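Local coordinates for alpha-galacturonidase (Bacillus subtilis, PDB 3FEF), which hydrolyses alpha-1,4-linked galacturonides, probably digalacturonate in nature, as a homotetrameric family 4 glycosidase that needs NAD(+) and manganese, at residues M23-I28 with V319-S324. Sequence-based numbering, arbitrary orientation.
Sequences MSDLSI and VAEKAS
Ser24, buried on helix 18-28, gives its hydroxyl to the backbone of the loop 319-324: OG donates to Ala320 O over 2.8 Å, in the carbonyl plane, and CG2 of Val319 lies 3.4 Å from Ser24 OG. Because OG stands anti to its own carbonyl carbon (chi1 -66°), it projects at the loop, with Arg20 O one turn back a weak second acceptor for its single proton. An alanine here would probably leave Ala320 O without this donor and the inverse gamma turn centred on Glu321 less firmly tied to the helix. Val319 completes the buried part, its CG1 4.0 Å from CB of selenomethionine Met23, whose side chain it crosses at about a right angle; beyond them lie Ile52 and Tyr63.

A second polar grip closes the other end of the loop. Both oxygens of Asp25 face Ser324: OD1 accepts the backbone N at 2.9 Å in a nearly straight bond (167°) on its syn side, and OD2 accepts OG at a doubtfully short 2.4 Å. Ser324 OG also bonds Glu326 N, towards helix 328-335.

The solvent side, exposed at Ile28, Glu321 and Ala323, relies on van der Waals contacts. Ile28 CD1 lies 3.4 Å from Ala323 N, and at the buried inner edge Glu321 CG passes Ser27, whose OG turns back to Ser24 O. The contact thus fastens a C-terminal-domain loop to a helix of the Rossmann-type region, where relatives bind NAD(+); the straight bond from Ser324 N would restrain the Asp25 carboxylate's rotation and probably stabilise its negative charge.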
HETATM    1  N   MSE A  23     -42.125  -0.133  -0.686  1.00 35.16           N
HETATM    2  CA  MSE A  23     -43.413  -0.430  -0.051  1.00 37.03           C
HETATM    3  C   MSE A  23     -43.955  -1.801  -0.449  1.00 32.12           C
HETATM    4  O   MSE A  23     -44.367  -2.591   0.402  1.00 31.74           O
HETATM    5  CB  MSE A  23     -44.435   0.653  -0.381  1.00 39.82           C
HETATM    6  CG  MSE A  23     -44.117   1.971   0.269  1.00 45.74           C
HETATM    7 SE   MSE A  23     -45.319   3.409  -0.296  1.00 53.22          SE
HETATM    8  CE  MSE A  23     -44.103   4.879   0.093  1.00 50.77           C
ATOM      9  N   SER A  24     -43.948  -2.078  -1.747  1.00 29.60           N
ATOM     10  CA  SER A  24     -44.348  -3.394  -2.235  1.00 30.81           C
ATOM     11  C   SER A  24     -43.581  -4.502  -1.547  1.00 31.74           C
ATOM     12  O   SER A  24     -44.170  -5.476  -1.081  1.00 32.74           O
ATOM     13  CB  SER A  24     -44.180  -3.488  -3.745  1.00 28.75           C
ATOM     14  OG  SER A  24     -45.090  -2.593  -4.368  1.00 31.12           O
ATOM     15  N   ASP A  25     -42.265  -4.348  -1.449  1.00 34.25           N
ATOM     16  CA  ASP A  25     -41.450  -5.400  -0.855  1.00 33.56           C
ATOM     17  C   ASP A  25     -41.722  -5.527   0.633  1.00 32.77           C
ATOM     18  O   ASP A  25     -41.803  -6.633   1.172  1.00 31.85           O
ATOM     19  CB  ASP A  25     -39.965  -5.204  -1.179  1.00 35.44           C
ATOM     20  CG  ASP A  25     -39.653  -5.565  -2.612  1.00 37.94           C
ATOM     21  OD1 ASP A  25     -40.421  -6.370  -3.174  1.00 41.63           O
ATOM     22  OD2 ASP A  25     -38.685  -5.037  -3.195  1.00 39.66           O
ATOM     23  N   LEU A  26     -41.902  -4.397   1.300  1.00 30.77           N
ATOM     24  CA  LEU A  26     -42.215  -4.439   2.724  1.00 32.32           C
ATOM     25  C   LEU A  26     -43.552  -5.113   2.965  1.00 33.78           C
ATOM     26  O   LEU A  26     -43.735  -5.835   3.947  1.00 36.41           O
ATOM     27  CB  LEU A  26     -42.239  -3.034   3.331  1.00 29.59           C
ATOM     28  CG  LEU A  26     -40.880  -2.363   3.511  1.00 29.45           C
ATOM     29  CD1 LEU A  26     -41.094  -0.946   4.059  1.00 29.27           C
ATOM     30  CD2 LEU A  26     -40.021  -3.183   4.454  1.00 27.31           C
ATOM     31  N   SER A  27     -44.496  -4.878   2.073  1.00 33.92           N
ATOM     32  CA  SER A  27     -45.850  -5.318   2.356  1.00 37.04           C
ATOM     33  C   SER A  27     -45.952  -6.837   2.335  1.00 37.62           C
ATOM     34  O   SER A  27     -46.822  -7.400   2.977  1.00 39.97           O
ATOM     35  CB  SER A  27     -46.847  -4.676   1.389  1.00 34.63           C
ATOM     36  OG  SER A  27     -46.750  -5.276   0.110  1.00 40.64           O
ATOM     37  N   ILE A  28     -45.057  -7.504   1.613  1.00 38.70           N
ATOM     38  CA  ILE A  28     -45.100  -8.970   1.548  1.00 42.16           C
ATOM     39  C   ILE A  28     -44.071  -9.724   2.403  1.00 43.18           C
ATOM     40  O   ILE A  28     -44.110 -10.947   2.466  1.00 42.29           O
ATOM     41  CB  ILE A  28     -44.992  -9.500   0.101  1.00 41.98           C
ATOM     42  CG1 ILE A  28     -43.736  -8.952  -0.586  1.00 41.55           C
ATOM     43  CG2 ILE A  28     -46.244  -9.146  -0.684  1.00 41.77           C
ATOM     44  CD1 ILE A  28     -43.649  -9.337  -2.044  1.00 42.86           C
ATOM     45  N   VAL A 319     -50.109  -0.045  -2.510  1.00 43.82           N
ATOM     46  CA  VAL A 319     -49.283  -0.494  -3.627  1.00 43.01           C
ATOM     47  C   VAL A 319     -49.588  -1.953  -3.936  1.00 42.62           C
ATOM     48  O   VAL A 319     -50.172  -2.660  -3.120  1.00 42.90           O
ATOM     49  CB  VAL A 319     -47.769  -0.363  -3.328  1.00 42.49           C
ATOM     50  CG1 VAL A 319     -47.416   1.064  -2.954  1.00 43.03           C
ATOM     51  CG2 VAL A 319     -47.354  -1.327  -2.227  1.00 39.48           C
ATOM     52  N   ALA A 320     -49.184  -2.403  -5.117  1.00 42.75           N
ATOM     53  CA  ALA A 320     -49.234  -3.825  -5.447  1.00 42.32           C
ATOM     54  C   ALA A 320     -48.436  -4.647  -4.437  1.00 40.93           C
ATOM     55  O   ALA A 320     -47.254  -4.378  -4.186  1.00 42.85           O
ATOM     56  CB  ALA A 320     -48.695  -4.063  -6.861  1.00 43.05           C
ATOM     57  N   GLU A 321     -49.077  -5.648  -3.855  1.00 40.51           N
ATOM     58  CA  GLU A 321     -48.387  -6.585  -2.989  1.00 42.24           C
ATOM     59  C   GLU A 321     -47.641  -7.594  -3.845  1.00 43.02           C
ATOM     60  O   GLU A 321     -47.980  -8.771  -3.865  1.00 43.64           O
ATOM     61  CB  GLU A 321     -49.369  -7.296  -2.053  1.00 46.27           C
ATOM     62  CG  GLU A 321     -49.652  -6.563  -0.747  1.00 51.00           C
ATOM     63  CD  GLU A 321     -50.485  -7.407   0.195  1.00 55.49           C
ATOM     64  OE1 GLU A 321     -51.459  -8.022  -0.292  1.00 58.58           O
ATOM     65  OE2 GLU A 321     -50.173  -7.472   1.409  1.00 56.94           O
ATOM     66  N   LYS A 322     -46.615  -7.118  -4.546  1.00 44.31           N
ATOM     67  CA  LYS A 322     -45.859  -7.940  -5.479  1.00 45.15           C
ATOM     68  C   LYS A 322     -44.363  -7.607  -5.399  1.00 44.16           C
ATOM     69  O   LYS A 322     -43.991  -6.446  -5.327  1.00 40.83           O
ATOM     70  CB  LYS A 322     -46.371  -7.699  -6.900  1.00 46.79           C
ATOM     71  CG  LYS A 322     -45.969  -8.770  -7.894  1.00 50.82           C
ATOM     72  CD  LYS A 322     -46.600  -8.511  -9.251  1.00 53.14           C
ATOM     73  CE  LYS A 322     -46.533  -9.743 -10.156  1.00 54.98           C
ATOM     74  NZ  LYS A 322     -45.288  -9.806 -10.966  1.00 56.23           N
ATOM     75  N   ALA A 323     -43.511  -8.628  -5.410  1.00 43.87           N
ATOM     76  CA  ALA A 323     -42.068  -8.423  -5.306  1.00 44.40           C
ATOM     77  C   ALA A 323     -41.556  -7.485  -6.405  1.00 43.07           C
ATOM     78  O   ALA A 323     -41.870  -7.667  -7.577  1.00 42.00           O
ATOM     79  CB  ALA A 323     -41.334  -9.769  -5.355  1.00 44.15           C
ATOM     80  N   SER A 324     -40.773  -6.481  -6.019  1.00 42.19           N
ATOM     81  CA  SER A 324     -40.280  -5.472  -6.966  1.00 41.93           C
ATOM     82  C   SER A 324     -39.136  -5.966  -7.851  1.00 41.12           C
ATOM     83  O   SER A 324     -38.877  -5.404  -8.914  1.00 41.91           O
ATOM     84  CB  SER A 324     -39.813  -4.222  -6.216  1.00 41.89           C
ATOM     85  OG  SER A 324     -38.623  -4.503  -5.491  1.00 41.06           O
TER